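PDB 2PBL: putative esterase/lipase/thioesterase from Silicibacter sp., which is probably a serine hydrolase of the alpha/beta-hydrolase fold that cleaves ester or thioester bonds, though its natural substrate is unknown. Local coordinates for residues 53-58 and 124-129; 85-90 and 250-255; 134-139 and 165-170. All coordinates share one frame; numbering follows the deposited sequence.

The three contacts lie on or beside one alpha/beta-hydrolase sheet, from its margin to its centre. Interaction 1 joins the second strand of the sheet to the end of helix 109-126. Interaction 2, about 16 Å away between centres, touches it directly, the Leu90 side chain packing on the backbone of Phe56 to Pro58. Interaction 3 lies about 5 Å from the centre of the chain and holds Ser137, the probable nucleophile; its centre is about 21 Å from that of interaction 1 and about 18 Å from that of interaction 2, and it touches neither. Segment 250-255 of interaction 2 belongs to the same loop, after strand 233-237, as His242, the residue hydrogen-bonded to Ser137.

Interaction 1: 53-58 and 124-129; sequences FDLFLP and AKEIDG
Leu55 and Ile127 meet at the heart of an apolar seam, and Leu57 and Glu126 extend it in the two directions along the chain. The two central side chains reach toward each other tip to tip, Leu55 CD1 lying 4.0 Å from Ile127 CG1. In Leu55, CG anti to the backbone N (chi1 -174°) carries the fork toward the other segment, and chi2 of 59° points one methyl at each of two partners. The second branch, CD2, rests on the aliphatic root of Glu126, at 3.8 Å from its CB. On the other flank, Leu57 slants across the end of Ile127, Leu57 CD2 coming to 3.9 Å from Ile127 CD1, so that the isoleucine is touched on two successive carbons by residues two apart on 53-58.

A single aromatic contact completes the seam. The Phe53 ring presents its edge to Glu126, with CZ 4.4 Å from Glu126 CG, close to the plane of the ring.

No hydrogen bond crosses between the segments, and the polar ends turn to other partners. The Glu126 chain bends at chi2 (-67°), and its OE1 forms a salt bridge with Arg40 on the adjoining strand 39-44. Arg159 bonds the backbone oxygens of Ala124 at the helix end and of Ile127 and Gly129 in the loop after it.

Phe53 and Leu55 of the strand, and Leu57 just beyond it, thus meet Glu126 at the helix end and Ile127 after it. The chemistry implies a division of labour within Glu126: its methylenes join the hydrophobic layer, while its carboxylate ties that layer to the neighbouring strand.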
loop_
_atom_site.group_PDB
_atom_site.type_symbol
_atom_site.label_atom_id
_atom_site.label_comp_id
_atom_site.label_asym_id
_atom_site.label_seq_id
_atom_site.Cartn_x
_atom_site.Cartn_y
_atom_site.Cartn_z
ATOM N N PHE A 53 11.974 7.523 0.478
ATOM C CA PHE A 53 11.726 6.106 0.635
ATOM C C PHE A 53 12.915 5.412 1.252
ATOM O O PHE A 53 14.055 5.877 1.162
ATOM C CB PHE A 53 11.333 5.407 -0.676
ATOM C CG PHE A 53 12.424 5.327 -1.719
ATOM C CD1 PHE A 53 12.722 6.411 -2.540
ATOM C CD2 PHE A 53 13.092 4.139 -1.946
ATOM C CE1 PHE A 53 13.726 6.325 -3.493
ATOM C CE2 PHE A 53 14.077 4.030 -2.931
ATOM C CZ PHE A 53 14.380 5.136 -3.715
ATOM N N ASP A 54 12.603 4.314 1.929
ATOM C CA ASP A 54 13.595 3.451 2.507
ATOM C C ASP A 54 13.742 2.261 1.536
ATOM O O ASP A 54 12.778 1.798 0.913
ATOM C CB ASP A 54 13.201 2.986 3.896
ATOM C CG ASP A 54 13.243 4.111 4.958
ATOM O OD1 ASP A 54 13.857 5.188 4.773
ATOM O OD2 ASP A 54 12.630 3.891 6.012
ATOM N N LEU A 55 14.978 1.838 1.363
ATOM C CA LEU A 55 15.320 0.710 0.526
ATOM C C LEU A 55 16.115 -0.307 1.345
ATOM O O LEU A 55 17.228 -0.029 1.833
ATOM C CB LEU A 55 16.099 1.155 -0.695
ATOM C CG LEU A 55 16.414 0.105 -1.741
ATOM C CD1 LEU A 55 15.139 -0.545 -2.327
ATOM C CD2 LEU A 55 17.201 0.774 -2.855
ATOM N N PHE A 56 15.497 -1.463 1.509
ATOM C CA PHE A 56 16.070 -2.577 2.240
ATOM C C PHE A 56 16.570 -3.617 1.251
ATOM O O PHE A 56 15.805 -4.158 0.450
ATOM C CB PHE A 56 15.068 -3.169 3.242
ATOM C CG PHE A 56 14.503 -2.131 4.166
ATOM C CD1 PHE A 56 15.319 -1.513 5.099
ATOM C CD2 PHE A 56 13.187 -1.709 4.050
ATOM C CE1 PHE A 56 14.831 -0.510 5.895
ATOM C CE2 PHE A 56 12.702 -0.692 4.859
ATOM C CZ PHE A 56 13.519 -0.118 5.777
ATOM N N LEU A 57 17.857 -3.935 1.364
ATOM C CA LEU A 57 18.525 -4.846 0.436
ATOM C C LEU A 57 18.687 -6.200 1.051
ATOM O O LEU A 57 18.993 -6.271 2.260
ATOM C CB LEU A 57 19.920 -4.322 0.123
ATOM C CG LEU A 57 19.934 -2.910 -0.450
ATOM C CD1 LEU A 57 21.315 -2.380 -0.562
ATOM C CD2 LEU A 57 19.228 -2.837 -1.793
ATOM N N PRO A 58 18.516 -7.276 0.236
ATOM C CA PRO A 58 18.739 -8.626 0.701
ATOM C C PRO A 58 20.230 -8.860 0.723
ATOM O O PRO A 58 20.999 -8.010 0.289
ATOM C CB PRO A 58 18.088 -9.499 -0.395
ATOM C CG PRO A 58 18.243 -8.724 -1.622
ATOM C CD PRO A 58 18.185 -7.259 -1.206
ATOM N N ALA A 124 12.645 1.800 -8.840
ATOM C CA ALA A 124 12.858 0.952 -10.028
ATOM C C ALA A 124 14.185 1.253 -10.748
ATOM O O ALA A 124 14.644 0.435 -11.527
ATOM C CB ALA A 124 11.722 1.092 -10.982
ATOM N N LYS A 125 14.755 2.435 -10.505
ATOM C CA LYS A 125 16.105 2.760 -10.997
ATOM C C LYS A 125 17.190 2.140 -10.115
ATOM O O LYS A 125 18.309 1.900 -10.562
ATOM C CB LYS A 125 16.290 4.271 -11.049
ATOM C CG LYS A 125 15.347 4.875 -12.064
ATOM C CD LYS A 125 15.524 6.351 -12.267
ATOM C CE LYS A 125 14.482 6.825 -13.293
ATOM N NZ LYS A 125 14.380 8.278 -13.298
ATOM N N GLU A 126 16.862 1.890 -8.861
ATOM C CA GLU A 126 17.842 1.353 -7.915
ATOM C C GLU A 126 18.000 -0.152 -8.010
ATOM O O GLU A 126 19.105 -0.693 -7.849
ATOM C CB GLU A 126 17.433 1.726 -6.495
ATOM C CG GLU A 126 17.398 3.158 -6.247
ATOM C CD GLU A 126 18.768 3.754 -6.304
ATOM O OE1 GLU A 126 19.703 3.125 -5.793
ATOM O OE2 GLU A 126 18.914 4.839 -6.862
ATOM N N ILE A 127 16.894 -0.812 -8.281
ATOM C CA ILE A 127 16.825 -2.229 -8.335
ATOM C C ILE A 127 16.383 -2.716 -9.713
ATOM O O ILE A 127 15.353 -2.276 -10.257
ATOM C CB ILE A 127 15.843 -2.758 -7.256
ATOM C CG1 ILE A 127 16.183 -2.216 -5.864
ATOM C CG2 ILE A 127 15.816 -4.273 -7.245
ATOM C CD1 ILE A 127 17.500 -2.717 -5.310
ATOM N N ASP A 128 17.130 -3.660 -10.241
ATOM C CA ASP A 128 16.787 -4.257 -11.486
ATOM C C ASP A 128 15.852 -5.447 -11.228
ATOM O O ASP A 128 15.808 -5.991 -10.124
ATOM C CB ASP A 128 18.048 -4.745 -12.199
ATOM C CG ASP A 128 18.994 -3.629 -12.573
ATOM O OD1 ASP A 128 18.615 -2.454 -12.521
ATOM O OD2 ASP A 128 20.138 -3.947 -12.966
ATOM N N GLY A 129 15.095 -5.831 -12.252
ATOM C CA GLY A 129 14.317 -7.042 -12.192
ATOM C C GLY A 129 12.828 -6.785 -12.180
ATOM O O GLY A 129 12.411 -5.639 -12.302
#

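Interaction 2: 85-90 and 250-255; sequences LAVGAL and ADPESD
The flat peptide group joining Asp251 to Pro252 takes Gly88 on one face: Gly88 CA stands almost directly over Pro252 N, at 3.6 Å. With no side chain on Gly88, the helix backbone can come this near, and Pro252 CD lies 4.0 Å from the same Gly88 CA. At the oxygen end of the preceding peptide, Val87 CG1 presses to 3.2 Å from Ala250 O. The branch is placed there by chi1 of 168°, which holds CG1 anti to the valine N. The Asp251 carboxylate is met from above its plane, where Glu253 N donates to Asp251 OD1 over 2.9 Å.

No hydrogen bond links the two segments, but Gly88 has a backbone bond to Leu249, just ahead of Ala250. Leu85 extends the packing inward, onto Ile246 and Leu249.

The loop itself is folded up: Asp251 to Ser254 form a type I beta turn, closed by Ser254 N bonding to Asp251 O, and the Asp251 side chain adds an Asx turn. Ser254 then serves as N-cap of helix 255-261, its OG bonded to Val257 N. Helix 87-91, packed on strand 94-99 through Ala89, is thus joined to the loop entering the terminal helix of this alpha/beta-hydrolase fold.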
loop_
_atom_site.group_PDB
_atom_site.type_symbol
_atom_site.label_atom_id
_atom_site.label_comp_id
_atom_site.label_asym_id
_atom_site.label_seq_id
_atom_site.Cartn_x
_atom_site.Cartn_y
_atom_site.Cartn_z
ATOM N N LEU A 85 7.997 -5.111 8.148
ATOM C CA LEU A 85 7.199 -5.893 7.210
ATOM C C LEU A 85 8.012 -6.312 5.952
ATOM O O LEU A 85 7.524 -7.056 5.096
ATOM C CB LEU A 85 5.938 -5.137 6.850
ATOM C CG LEU A 85 5.009 -4.748 8.026
ATOM C CD1 LEU A 85 3.813 -3.955 7.543
ATOM C CD2 LEU A 85 4.528 -5.984 8.840
ATOM N N ALA A 86 9.248 -5.843 5.851
ATOM C CA ALA A 86 10.136 -6.212 4.735
ATOM C C ALA A 86 10.746 -7.603 4.884
ATOM O O ALA A 86 11.226 -8.192 3.897
ATOM C CB ALA A 86 11.260 -5.168 4.613
ATOM N N VAL A 87 10.667 -8.169 6.086
ATOM C CA VAL A 87 11.372 -9.442 6.358
ATOM C C VAL A 87 11.049 -10.625 5.414
ATOM O O VAL A 87 11.947 -11.250 4.867
ATOM C CB VAL A 87 11.190 -9.831 7.882
ATOM C CG1 VAL A 87 11.624 -11.256 8.146
ATOM C CG2 VAL A 87 11.977 -8.841 8.735
ATOM N N GLY A 88 9.786 -10.932 5.197
ATOM C CA GLY A 88 9.442 -12.095 4.404
ATOM C C GLY A 88 9.971 -12.038 2.972
ATOM O O GLY A 88 10.583 -12.999 2.488
ATOM N N ALA A 89 9.775 -10.897 2.306
ATOM C CA ALA A 89 10.273 -10.739 0.927
ATOM C C ALA A 89 11.785 -10.679 0.887
ATOM O O ALA A 89 12.374 -11.216 -0.026
ATOM C CB ALA A 89 9.680 -9.482 0.289
ATOM N N LEU A 90 12.397 -9.983 1.845
ATOM C CA LEU A 90 13.858 -9.928 1.937
ATOM C C LEU A 90 14.442 -11.328 2.003
ATOM O O LEU A 90 15.406 -11.609 1.335
ATOM C CB LEU A 90 14.319 -9.140 3.158
ATOM C CG LEU A 90 14.370 -7.619 3.097
ATOM C CD1 LEU A 90 14.701 -7.067 4.477
ATOM C CD2 LEU A 90 15.384 -7.153 2.088
ATOM N N ALA A 250 5.830 -10.135 7.566
ATOM C CA ALA A 250 7.039 -10.376 8.350
ATOM C C ALA A 250 7.507 -11.861 8.308
ATOM O O ALA A 250 8.617 -12.187 8.736
ATOM C CB ALA A 250 6.792 -9.926 9.823
ATOM N N ASP A 251 6.660 -12.746 7.795
ATOM C CA ASP A 251 6.934 -14.182 7.797
ATOM C C ASP A 251 7.324 -14.673 6.419
ATOM O O ASP A 251 6.481 -14.674 5.527
ATOM C CB ASP A 251 5.668 -14.900 8.246
ATOM C CG ASP A 251 5.843 -16.419 8.381
ATOM O OD1 ASP A 251 6.878 -17.002 7.955
ATOM O OD2 ASP A 251 4.893 -17.040 8.904
ATOM N N PRO A 252 8.591 -15.086 6.242
ATOM C CA PRO A 252 9.046 -15.675 4.977
ATOM C C PRO A 252 8.151 -16.718 4.344
ATOM O O PRO A 252 8.074 -16.767 3.118
ATOM C CB PRO A 252 10.357 -16.343 5.381
ATOM C CG PRO A 252 10.909 -15.446 6.394
ATOM C CD PRO A 252 9.715 -14.974 7.200
ATOM N N GLU A 253 7.466 -17.534 5.144
ATOM C CA GLU A 253 6.656 -18.626 4.608
ATOM C C GLU A 253 5.165 -18.331 4.499
ATOM O O GLU A 253 4.382 -19.208 4.177
ATOM C CB GLU A 253 6.905 -19.905 5.441
ATOM C CG GLU A 253 8.388 -20.367 5.472
ATOM C CD GLU A 253 8.910 -20.828 4.096
ATOM O OE1 GLU A 253 8.249 -21.683 3.464
ATOM O OE2 GLU A 253 9.986 -20.354 3.650
ATOM N N SER A 254 4.754 -17.086 4.738
ATOM C CA SER A 254 3.341 -16.776 4.704
ATOM C C SER A 254 2.754 -16.860 3.315
ATOM O O SER A 254 3.464 -16.673 2.311
ATOM C CB SER A 254 3.104 -15.393 5.289
ATOM O OG SER A 254 3.687 -14.362 4.503
ATOM N N ASP A 255 1.466 -17.158 3.254
ATOM C CA ASP A 255 0.775 -17.188 1.990
ATOM C C ASP A 255 0.736 -15.808 1.354
ATOM O O ASP A 255 0.784 -15.707 0.154
ATOM C CB ASP A 255 -0.632 -17.716 2.136
ATOM C CG ASP A 255 -0.670 -19.195 2.560
ATOM O OD1 ASP A 255 0.294 -19.952 2.325
ATOM O OD2 ASP A 255 -1.691 -19.590 3.113
#

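Interaction 3: 134-139 and 165-170; sequences AGHSAG and PISPLS
Ile166 is held at both its N and its O by the strand alongside it, 131-136, and the residue just after that strand. Its N donates to Gly135 O over 2.7 Å with an N-H...O angle of 168°, and its own carbonyl accepts from Ser137 N at 2.9 Å; both donors arrive nearly along the C=O axis. This is regular parallel pairing, in which one residue bonds to the two that flank its opposite number, here His136. A CA-H...O contact lies between the two bonds, His136 CA to Ile166 O at 3.3 Å, and another continues past the last bond, Ser137 CA to Ser167 O at 3.0 Å.

After the pairing, strand 131-136 turns sharply into helix 138-145. Ser137 sits at the bend with phi 67° and psi -119°, a strained conformation that, with Gly135 and Gly139 around it, fits the GxSxG nucleophile elbow. Gly139 N bonds back to His136 O, closing the turn. Ser137 OG is hydrogen-bonded to His242 NE2, while Ser167 OG bonds to Glu215, consistent with a Ser137-His242-Glu215 triad buttressed by Ser167.

Ser137 CB covers one face of the His136 ring, over its centre, and the His136 and Ile166 side chains cross at about a right angle, His136 CD2 lying 4.2 Å from Ile166 CG2. Leu169 CD1 approaches Ala138 N to 3.8 Å at the start of the helix. The His136 side chain also lies about 4 Å from a bound unidentified molecule, probably from the crystallisation liquor.

Strand 131-136 is bonded on its other side to strand 64-69, through Val67 and Val69, and 160-166 to 206-212, through Trp210. Helix 255-261 packs on Ala134 and Ile166, while Phe219 of helix 217-230 meets Ser137 and Leu169.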
loop_
_atom_site.group_PDB
_atom_site.type_symbol
_atom_site.label_atom_id
_atom_site.label_comp_id
_atom_site.label_asym_id
_atom_site.label_seq_id
_atom_site.Cartn_x
_atom_site.Cartn_y
_atom_site.Cartn_z
ATOM N N ALA A 134 2.702 -4.082 -3.169
ATOM C CA ALA A 134 1.623 -4.340 -2.211
ATOM C C ALA A 134 1.421 -3.063 -1.417
ATOM O O ALA A 134 2.321 -2.239 -1.293
ATOM C CB ALA A 134 1.915 -5.505 -1.289
ATOM N N GLY A 135 0.237 -2.916 -0.887
ATOM C CA GLY A 135 -0.110 -1.714 -0.148
ATOM C C GLY A 135 -1.368 -1.946 0.663
ATOM O O GLY A 135 -2.279 -2.675 0.234
ATOM N N HIS A 136 -1.408 -1.305 1.828
ATOM C CA HIS A 136 -2.471 -1.520 2.786
ATOM C C HIS A 136 -3.427 -0.349 2.905
ATOM O O HIS A 136 -2.987 0.793 3.128
ATOM C CB HIS A 136 -1.788 -1.829 4.125
ATOM C CG HIS A 136 -2.721 -2.011 5.282
ATOM N ND1 HIS A 136 -2.563 -1.324 6.463
ATOM C CD2 HIS A 136 -3.795 -2.813 5.450
ATOM C CE1 HIS A 136 -3.505 -1.690 7.313
ATOM N NE2 HIS A 136 -4.284 -2.574 6.717
ATOM N N SER A 137 -4.713 -0.611 2.706
ATOM C CA SER A 137 -5.742 0.399 2.959
ATOM C C SER A 137 -5.573 1.548 1.922
ATOM O O SER A 137 -5.688 1.259 0.694
ATOM C CB SER A 137 -5.684 0.784 4.438
ATOM O OG SER A 137 -6.901 1.406 4.870
ATOM N N ALA A 138 -5.312 2.781 2.350
ATOM C CA ALA A 138 -4.994 3.875 1.399
ATOM C C ALA A 138 -3.844 3.450 0.475
ATOM O O ALA A 138 -3.771 3.866 -0.713
ATOM C CB ALA A 138 -4.594 5.148 2.146
ATOM N N GLY A 139 -2.915 2.681 1.030
ATOM C CA GLY A 139 -1.763 2.157 0.262
ATOM C C GLY A 139 -2.172 1.134 -0.749
ATOM O O GLY A 139 -1.511 0.953 -1.789
ATOM N N PRO A 165 -3.113 -5.467 -3.417
ATOM C CA PRO A 165 -3.707 -4.443 -2.541
ATOM C C PRO A 165 -4.357 -5.142 -1.381
ATOM O O PRO A 165 -5.180 -6.047 -1.585
ATOM C CB PRO A 165 -4.814 -3.845 -3.423
ATOM C CG PRO A 165 -4.510 -4.298 -4.807
ATOM C CD PRO A 165 -3.950 -5.632 -4.633
ATOM N N ILE A 166 -3.894 -4.809 -0.182
ATOM C CA ILE A 166 -4.328 -5.450 1.009
ATOM C C ILE A 166 -5.369 -4.512 1.630
ATOM O O ILE A 166 -5.052 -3.372 2.002
ATOM C CB ILE A 166 -3.146 -5.650 1.960
ATOM C CG1 ILE A 166 -2.011 -6.455 1.274
ATOM C CG2 ILE A 166 -3.643 -6.313 3.212
ATOM C CD1 ILE A 166 -0.601 -6.380 2.069
ATOM N N SER A 167 -6.612 -4.976 1.714
ATOM C CA SER A 167 -7.691 -4.185 2.287
ATOM C C SER A 167 -7.756 -2.810 1.615
ATOM O O SER A 167 -7.770 -1.768 2.279
ATOM C CB SER A 167 -7.466 -4.057 3.784
ATOM O OG SER A 167 -7.130 -5.334 4.342
ATOM N N PRO A 168 -7.852 -2.801 0.264
ATOM C CA PRO A 168 -7.843 -1.533 -0.442
ATOM C C PRO A 168 -9.144 -0.690 -0.404
ATOM O O PRO A 168 -10.261 -1.191 -0.172
ATOM C CB PRO A 168 -7.656 -1.972 -1.899
ATOM C CG PRO A 168 -8.400 -3.312 -1.941
ATOM C CD PRO A 168 -7.937 -3.955 -0.654
ATOM N N LEU A 169 -8.960 0.596 -0.612
ATOM C CA LEU A 169 -10.074 1.478 -0.961
ATOM C C LEU A 169 -10.105 1.506 -2.493
ATOM O O LEU A 169 -9.188 2.090 -3.122
ATOM C CB LEU A 169 -9.853 2.862 -0.383
ATOM C CG LEU A 169 -9.941 2.645 1.147
ATOM C CD1 LEU A 169 -9.036 3.474 1.970
ATOM C CD2 LEU A 169 -11.408 2.795 1.550
ATOM N N SER A 170 -11.169 0.957 -3.092
ATOM C CA SER A 170 -11.283 0.848 -4.550
ATOM C C SER A 170 -12.265 1.803 -5.208
ATOM O O SER A 170 -12.180 2.073 -6.425
ATOM C CB SER A 170 -11.630 -0.579 -4.937
ATOM O OG SER A 170 -12.901 -0.943 -4.441
#